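Local coordinates for magnesium-protoporphyrin O-methyltransferase (Synechocystis sp., PDB 4QDJ), which transfers a methyl group from S-adenosyl-L-methionine to magnesium protoporphyrin IX, giving its 13-monomethyl ester in chlorophyll biosynthesis, at residues I198-T212 and R218-S230. Numbering follows the deposited sequence.
Sequences IRKILGDNGFSIART and RFYYSRILEAVRS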
loop_
_atom_site.group_PDB
_atom_site.type_symbol
_atom_site.label_atom_id
_atom_site.label_comp_id
_atom_site.label_asym_id
_atom_site.label_seq_id
_atom_site.Cartn_x
_atom_site.Cartn_y
_atom_site.Cartn_z
ATOM N N ILE A 198 -7.729 2.107 14.500
ATOM C CA ILE A 198 -7.602 2.637 13.145
ATOM C C ILE A 198 -8.763 3.572 12.807
ATOM O O ILE A 198 -8.559 4.648 12.242
ATOM C CB ILE A 198 -7.516 1.506 12.098
ATOM C CG1 ILE A 198 -6.320 0.593 12.391
ATOM C CG2 ILE A 198 -7.405 2.083 10.692
ATOM C CD1 ILE A 198 -4.980 1.300 12.325
ATOM N N ARG A 199 -9.979 3.168 13.164
ATOM C CA ARG A 199 -11.153 4.002 12.922
ATOM C C ARG A 199 -11.094 5.309 13.711
ATOM O O ARG A 199 -11.525 6.353 13.223
ATOM C CB ARG A 199 -12.439 3.245 13.257
ATOM C CG ARG A 199 -12.833 2.190 12.234
ATOM C CD ARG A 199 -14.101 1.478 12.675
ATOM N NE ARG A 199 -14.544 0.470 11.718
ATOM C CZ ARG A 199 -15.592 0.608 10.912
ATOM N NH1 ARG A 199 -16.319 1.718 10.941
ATOM N NH2 ARG A 199 -15.915 -0.371 10.078
ATOM N N LYS A 200 -10.560 5.243 14.929
ATOM C CA LYS A 200 -10.426 6.425 15.772
ATOM C C LYS A 200 -9.455 7.427 15.154
ATOM O O LYS A 200 -9.738 8.624 15.094
ATOM C CB LYS A 200 -9.967 6.030 17.180
ATOM C CG LYS A 200 -9.811 7.194 18.149
ATOM C CD LYS A 200 -11.109 7.968 18.295
ATOM C CE LYS A 200 -11.064 8.911 19.490
ATOM N NZ LYS A 200 -9.938 9.881 19.407
ATOM N N ILE A 201 -8.313 6.928 14.690
ATOM C CA ILE A 201 -7.308 7.770 14.047
ATOM C C ILE A 201 -7.869 8.421 12.784
ATOM O O ILE A 201 -7.648 9.605 12.533
ATOM C CB ILE A 201 -6.043 6.961 13.703
ATOM C CG1 ILE A 201 -5.417 6.393 14.978
ATOM C CG2 ILE A 201 -5.033 7.824 12.955
ATOM C CD1 ILE A 201 -4.473 5.242 14.731
ATOM N N LEU A 202 -8.605 7.645 11.996
ATOM C CA LEU A 202 -9.232 8.174 10.790
ATOM C C LEU A 202 -10.261 9.248 11.136
ATOM O O LEU A 202 -10.322 10.294 10.489
ATOM C CB LEU A 202 -9.870 7.048 9.973
ATOM C CG LEU A 202 -8.877 6.135 9.249
ATOM C CD1 LEU A 202 -9.563 4.884 8.709
ATOM C CD2 LEU A 202 -8.178 6.891 8.126
ATOM N N GLY A 203 -11.059 8.986 12.166
ATOM C CA GLY A 203 -12.044 9.945 12.633
ATOM C C GLY A 203 -11.411 11.232 13.130
ATOM O O GLY A 203 -11.921 12.322 12.872
ATOM N N ASP A 204 -10.293 11.104 13.839
ATOM C CA ASP A 204 -9.569 12.267 14.348
ATOM C C ASP A 204 -9.060 13.150 13.212
ATOM O O ASP A 204 -8.886 14.358 13.380
ATOM C CB ASP A 204 -8.395 11.837 15.235
ATOM C CG ASP A 204 -8.844 11.276 16.573
ATOM O OD1 ASP A 204 -10.004 11.519 16.970
ATOM O OD2 ASP A 204 -8.027 10.600 17.234
ATOM N N ASN A 205 -8.822 12.539 12.054
ATOM C CA ASN A 205 -8.324 13.268 10.894
ATOM C C ASN A 205 -9.424 13.735 9.945
ATOM O O ASN A 205 -9.144 14.245 8.861
ATOM C CB ASN A 205 -7.282 12.438 10.141
ATOM C CG ASN A 205 -5.945 12.403 10.853
ATOM O OD1 ASN A 205 -5.143 13.332 10.737
ATOM N ND2 ASN A 205 -5.698 11.332 11.599
ATOM N N GLY A 206 -10.675 13.552 10.358
ATOM C CA GLY A 206 -11.809 14.074 9.617
ATOM C C GLY A 206 -12.360 13.138 8.561
ATOM O O GLY A 206 -13.000 13.579 7.606
ATOM N N PHE A 207 -12.122 11.842 8.733
ATOM C CA PHE A 207 -12.592 10.847 7.777
ATOM C C PHE A 207 -13.634 9.912 8.379
ATOM O O PHE A 207 -13.529 9.511 9.539
ATOM C CB PHE A 207 -11.420 10.014 7.246
ATOM C CG PHE A 207 -10.551 10.741 6.261
ATOM C CD1 PHE A 207 -9.665 11.717 6.686
ATOM C CD2 PHE A 207 -10.609 10.435 4.910
ATOM C CE1 PHE A 207 -8.859 12.384 5.780
ATOM C CE2 PHE A 207 -9.803 11.096 3.999
ATOM C CZ PHE A 207 -8.928 12.072 4.436
ATOM N N SER A 208 -14.639 9.572 7.581
ATOM C CA SER A 208 -15.626 8.575 7.976
ATOM C C SER A 208 -15.444 7.325 7.125
ATOM O O SER A 208 -14.926 7.392 6.013
ATOM C CB SER A 208 -17.046 9.119 7.818
ATOM O OG SER A 208 -17.356 9.353 6.456
ATOM N N ILE A 209 -15.864 6.182 7.652
ATOM C CA ILE A 209 -15.698 4.925 6.936
ATOM C C ILE A 209 -16.810 4.720 5.911
ATOM O O ILE A 209 -17.991 4.894 6.219
ATOM C CB ILE A 209 -15.656 3.732 7.908
ATOM C CG1 ILE A 209 -14.560 3.940 8.957
ATOM C CG2 ILE A 209 -15.441 2.435 7.152
ATOM C CD1 ILE A 209 -13.182 4.144 8.368
ATOM N N ALA A 210 -16.420 4.372 4.687
ATOM C CA ALA A 210 -17.372 4.026 3.640
ATOM C C ALA A 210 -17.359 2.514 3.436
ATOM O O ALA A 210 -17.789 1.767 4.313
ATOM C CB ALA A 210 -17.031 4.751 2.349
ATOM N N ARG A 211 -16.852 2.056 2.296
ATOM C CA ARG A 211 -16.754 0.618 2.062
ATOM C C ARG A 211 -15.680 -0.015 2.938
ATOM O O ARG A 211 -14.719 0.642 3.340
ATOM C CB ARG A 211 -16.489 0.312 0.585
ATOM C CG ARG A 211 -17.673 0.624 -0.313
ATOM C CD ARG A 211 -17.328 0.495 -1.786
ATOM N NE ARG A 211 -16.428 1.560 -2.217
ATOM C CZ ARG A 211 -16.157 1.850 -3.485
ATOM N NH1 ARG A 211 -16.719 1.157 -4.466
ATOM N NH2 ARG A 211 -15.322 2.839 -3.771
ATOM N N THR A 212 -15.865 -1.290 3.257
ATOM C CA THR A 212 -14.825 -2.058 3.927
ATOM C C THR A 212 -14.727 -3.422 3.274
ATOM O O THR A 212 -15.630 -3.844 2.552
ATOM C CB THR A 212 -15.078 -2.251 5.445
ATOM O OG1 THR A 212 -16.094 -3.239 5.655
ATOM C CG2 THR A 212 -15.485 -0.950 6.114
ATOM N N ARG A 218 -5.365 -18.766 4.886
ATOM C CA ARG A 218 -4.742 -19.518 5.965
ATOM C C ARG A 218 -3.634 -18.728 6.663
ATOM O O ARG A 218 -3.521 -18.757 7.888
ATOM C CB ARG A 218 -4.210 -20.854 5.441
ATOM C CG ARG A 218 -3.692 -21.788 6.516
ATOM C CD ARG A 218 -3.612 -23.215 5.999
ATOM N NE ARG A 218 -2.897 -24.094 6.918
ATOM C CZ ARG A 218 -3.062 -25.412 6.972
ATOM N NH1 ARG A 218 -3.929 -26.007 6.165
ATOM N NH2 ARG A 218 -2.366 -26.133 7.840
ATOM N N PHE A 219 -2.831 -18.010 5.884
ATOM C CA PHE A 219 -1.667 -17.315 6.428
ATOM C C PHE A 219 -1.665 -15.822 6.125
ATOM O O PHE A 219 -0.686 -15.131 6.402
ATOM C CB PHE A 219 -0.379 -17.938 5.886
ATOM C CG PHE A 219 -0.235 -19.397 6.195
ATOM C CD1 PHE A 219 0.152 -19.814 7.457
ATOM C CD2 PHE A 219 -0.480 -20.352 5.222
ATOM C CE1 PHE A 219 0.289 -21.157 7.745
ATOM C CE2 PHE A 219 -0.343 -21.697 5.505
ATOM C CZ PHE A 219 0.039 -22.100 6.767
ATOM N N TYR A 220 -2.757 -15.328 5.555
ATOM C CA TYR A 220 -2.841 -13.926 5.174
ATOM C C TYR A 220 -4.167 -13.329 5.626
ATOM O O TYR A 220 -5.235 -13.844 5.298
ATOM C CB TYR A 220 -2.664 -13.776 3.659
ATOM C CG TYR A 220 -2.811 -12.361 3.138
ATOM C CD1 TYR A 220 -1.716 -11.508 3.059
ATOM C CD2 TYR A 220 -4.043 -11.885 2.711
ATOM C CE1 TYR A 220 -1.852 -10.213 2.578
ATOM C CE2 TYR A 220 -4.188 -10.599 2.230
ATOM C CZ TYR A 220 -3.092 -9.768 2.163
ATOM O OH TYR A 220 -3.250 -8.489 1.680
ATOM N N TYR A 221 -4.090 -12.243 6.386
ATOM C CA TYR A 221 -5.282 -11.582 6.898
ATOM C C TYR A 221 -5.148 -10.083 6.703
ATOM O O TYR A 221 -4.233 -9.458 7.238
ATOM C CB TYR A 221 -5.480 -11.908 8.379
ATOM C CG TYR A 221 -5.521 -13.391 8.670
ATOM C CD1 TYR A 221 -6.720 -14.091 8.643
ATOM C CD2 TYR A 221 -4.360 -14.093 8.967
ATOM C CE1 TYR A 221 -6.763 -15.447 8.907
ATOM C CE2 TYR A 221 -4.391 -15.448 9.229
ATOM C CZ TYR A 221 -5.595 -16.121 9.200
ATOM O OH TYR A 221 -5.632 -17.471 9.461
ATOM N N SER A 222 -6.059 -9.509 5.929
ATOM C CA SER A 222 -5.980 -8.092 5.611
ATOM C C SER A 222 -7.356 -7.449 5.651
ATOM O O SER A 222 -8.221 -7.751 4.829
ATOM C CB SER A 222 -5.335 -7.887 4.240
ATOM O OG SER A 222 -4.992 -6.529 4.036
ATOM N N ARG A 223 -7.545 -6.568 6.627
ATOM C CA ARG A 223 -8.770 -5.793 6.761
ATOM C C ARG A 223 -8.614 -4.510 5.954
ATOM O O ARG A 223 -7.634 -3.790 6.120
ATOM C CB ARG A 223 -9.010 -5.466 8.235
ATOM C CG ARG A 223 -10.206 -4.576 8.507
ATOM C CD ARG A 223 -11.519 -5.267 8.176
ATOM N NE ARG A 223 -12.645 -4.570 8.790
ATOM C CZ ARG A 223 -13.846 -4.441 8.235
ATOM N NH1 ARG A 223 -14.089 -4.960 7.039
ATOM N NH2 ARG A 223 -14.805 -3.786 8.878
ATOM N N ILE A 224 -9.574 -4.228 5.081
ATOM C CA ILE A 224 -9.487 -3.069 4.197
ATOM C C ILE A 224 -10.547 -2.035 4.558
ATOM O O ILE A 224 -11.725 -2.364 4.664
ATOM C CB ILE A 224 -9.676 -3.481 2.722
ATOM C CG1 ILE A 224 -8.892 -4.760 2.417
ATOM C CG2 ILE A 224 -9.260 -2.350 1.789
ATOM C CD1 ILE A 224 -9.235 -5.381 1.079
ATOM N N LEU A 225 -10.125 -0.789 4.752
ATOM C CA LEU A 225 -11.054 0.297 5.047
ATOM C C LEU A 225 -10.954 1.399 4.004
ATOM O O LEU A 225 -9.861 1.869 3.692
ATOM C CB LEU A 225 -10.772 0.896 6.426
ATOM C CG LEU A 225 -10.842 -0.035 7.636
ATOM C CD1 LEU A 225 -10.517 0.733 8.910
ATOM C CD2 LEU A 225 -12.210 -0.689 7.736
ATOM N N GLU A 226 -12.101 1.803 3.469
ATOM C CA GLU A 226 -12.178 2.994 2.635
ATOM C C GLU A 226 -12.682 4.133 3.502
ATOM O O GLU A 226 -13.775 4.056 4.063
ATOM C CB GLU A 226 -13.129 2.780 1.457
ATOM C CG GLU A 226 -13.304 4.013 0.581
ATOM C CD GLU A 226 -14.384 3.840 -0.470
ATOM O OE1 GLU A 226 -15.449 3.276 -0.144
ATOM O OE2 GLU A 226 -14.168 4.263 -1.623
ATOM N N ALA A 227 -11.875 5.181 3.626
ATOM C CA ALA A 227 -12.246 6.341 4.420
ATOM C C ALA A 227 -12.452 7.543 3.510
ATOM O O ALA A 227 -11.663 7.789 2.597
ATOM C CB ALA A 227 -11.180 6.634 5.464
ATOM N N VAL A 228 -13.524 8.286 3.755
ATOM C CA VAL A 228 -13.847 9.452 2.943
ATOM C C VAL A 228 -13.958 10.702 3.813
ATOM O O VAL A 228 -14.546 10.665 4.897
ATOM C CB VAL A 228 -15.150 9.232 2.141
ATOM C CG1 VAL A 228 -15.593 10.515 1.457
ATOM C CG2 VAL A 228 -14.957 8.116 1.120
ATOM N N ARG A 229 -13.374 11.799 3.342
ATOM C CA ARG A 229 -13.390 13.058 4.068
ATOM C C ARG A 229 -14.819 13.577 4.184
ATOM O O ARG A 229 -15.504 13.768 3.181
ATOM C CB ARG A 229 -12.493 14.077 3.360
ATOM C CG ARG A 229 -12.141 15.290 4.196
ATOM C CD ARG A 229 -11.156 16.198 3.475
ATOM N NE ARG A 229 -9.785 15.688 3.501
ATOM C CZ ARG A 229 -8.953 15.842 4.527
ATOM N NH1 ARG A 229 -9.358 16.476 5.620
ATOM N NH2 ARG A 229 -7.720 15.357 4.465
ATOM N N SER A 230 -15.268 13.790 5.417
ATOM C CA SER A 230 -16.637 14.228 5.667
ATOM C C SER A 230 -16.724 15.741 5.829
ATOM O O SER A 230 -15.763 16.460 5.553
ATOM C CB SER A 230 -17.203 13.531 6.906
ATOM O OG SER A 230 -16.387 13.766 8.039
HETATM O O HOH W 1 -6.647 15.485 7.210
HETATM O O HOH W 2 -13.407 16.379 7.028
HETATM O O HOH W 3 -17.542 -3.529 7.950
#
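A beta bulge at Ala210 and Arg211 faces Glu226: the register shifts by one between Ile209 and Thr212, and the Glu226 carboxylate bonds to Arg211. The chain of Glu226 runs out extended, with CG anti to the backbone N (chi1 177°), and its OE1 accepts two hydrogen bonds from Arg211: one from the backbone N at 3.1 Å, through the anti lone pair, and one from NE at 2.9 Å, arriving from above the carboxylate plane. NH2 of Arg211 gives an almost straight bond of 2.8 Å to Glu226 OE2; with NE and NH2 each on one oxygen, the guanidinium grips the carboxylate side-on, the two planes 30° apart. Asp58 and Arg159 extend this into a charge network, pairing with Arg211 and Glu226 respectively. Backbone bonds flank the bulge, Ala210 N to Glu226 O and Glu226 N to Arg211 O. Strands 207-216 and 221-229 form the antiparallel hairpin that closes one edge of the class I methyltransferase sheet, 221-229 lying beside strand 159-164. Helix 195-204 packs on the face bearing Leu225 and Ala227: Leu202 CD1 and CD2 each lie 4.0 Å from Ala227 CB, and Ile198 CG2 touches Leu225 CD1 at 3.8 Å. A Schellman motif with Gly206 at C-prime ends that helix and leads directly into the strand. On the same face, Arg229 bends late in its chain to bring its guanidinium back to Phe207, whose CE1 lies over one guanidinium face, 3.4 Å from Arg229 NH2; the planes are steeply inclined, 65° apart. The same NH2 donates hydrogen bonds to Ala156 O and to a water that in turn donates to Asn205 O. Toward the other end, Arg199 and Arg223 approach each other, their like charges probably offset by Glu195, which pairs with both.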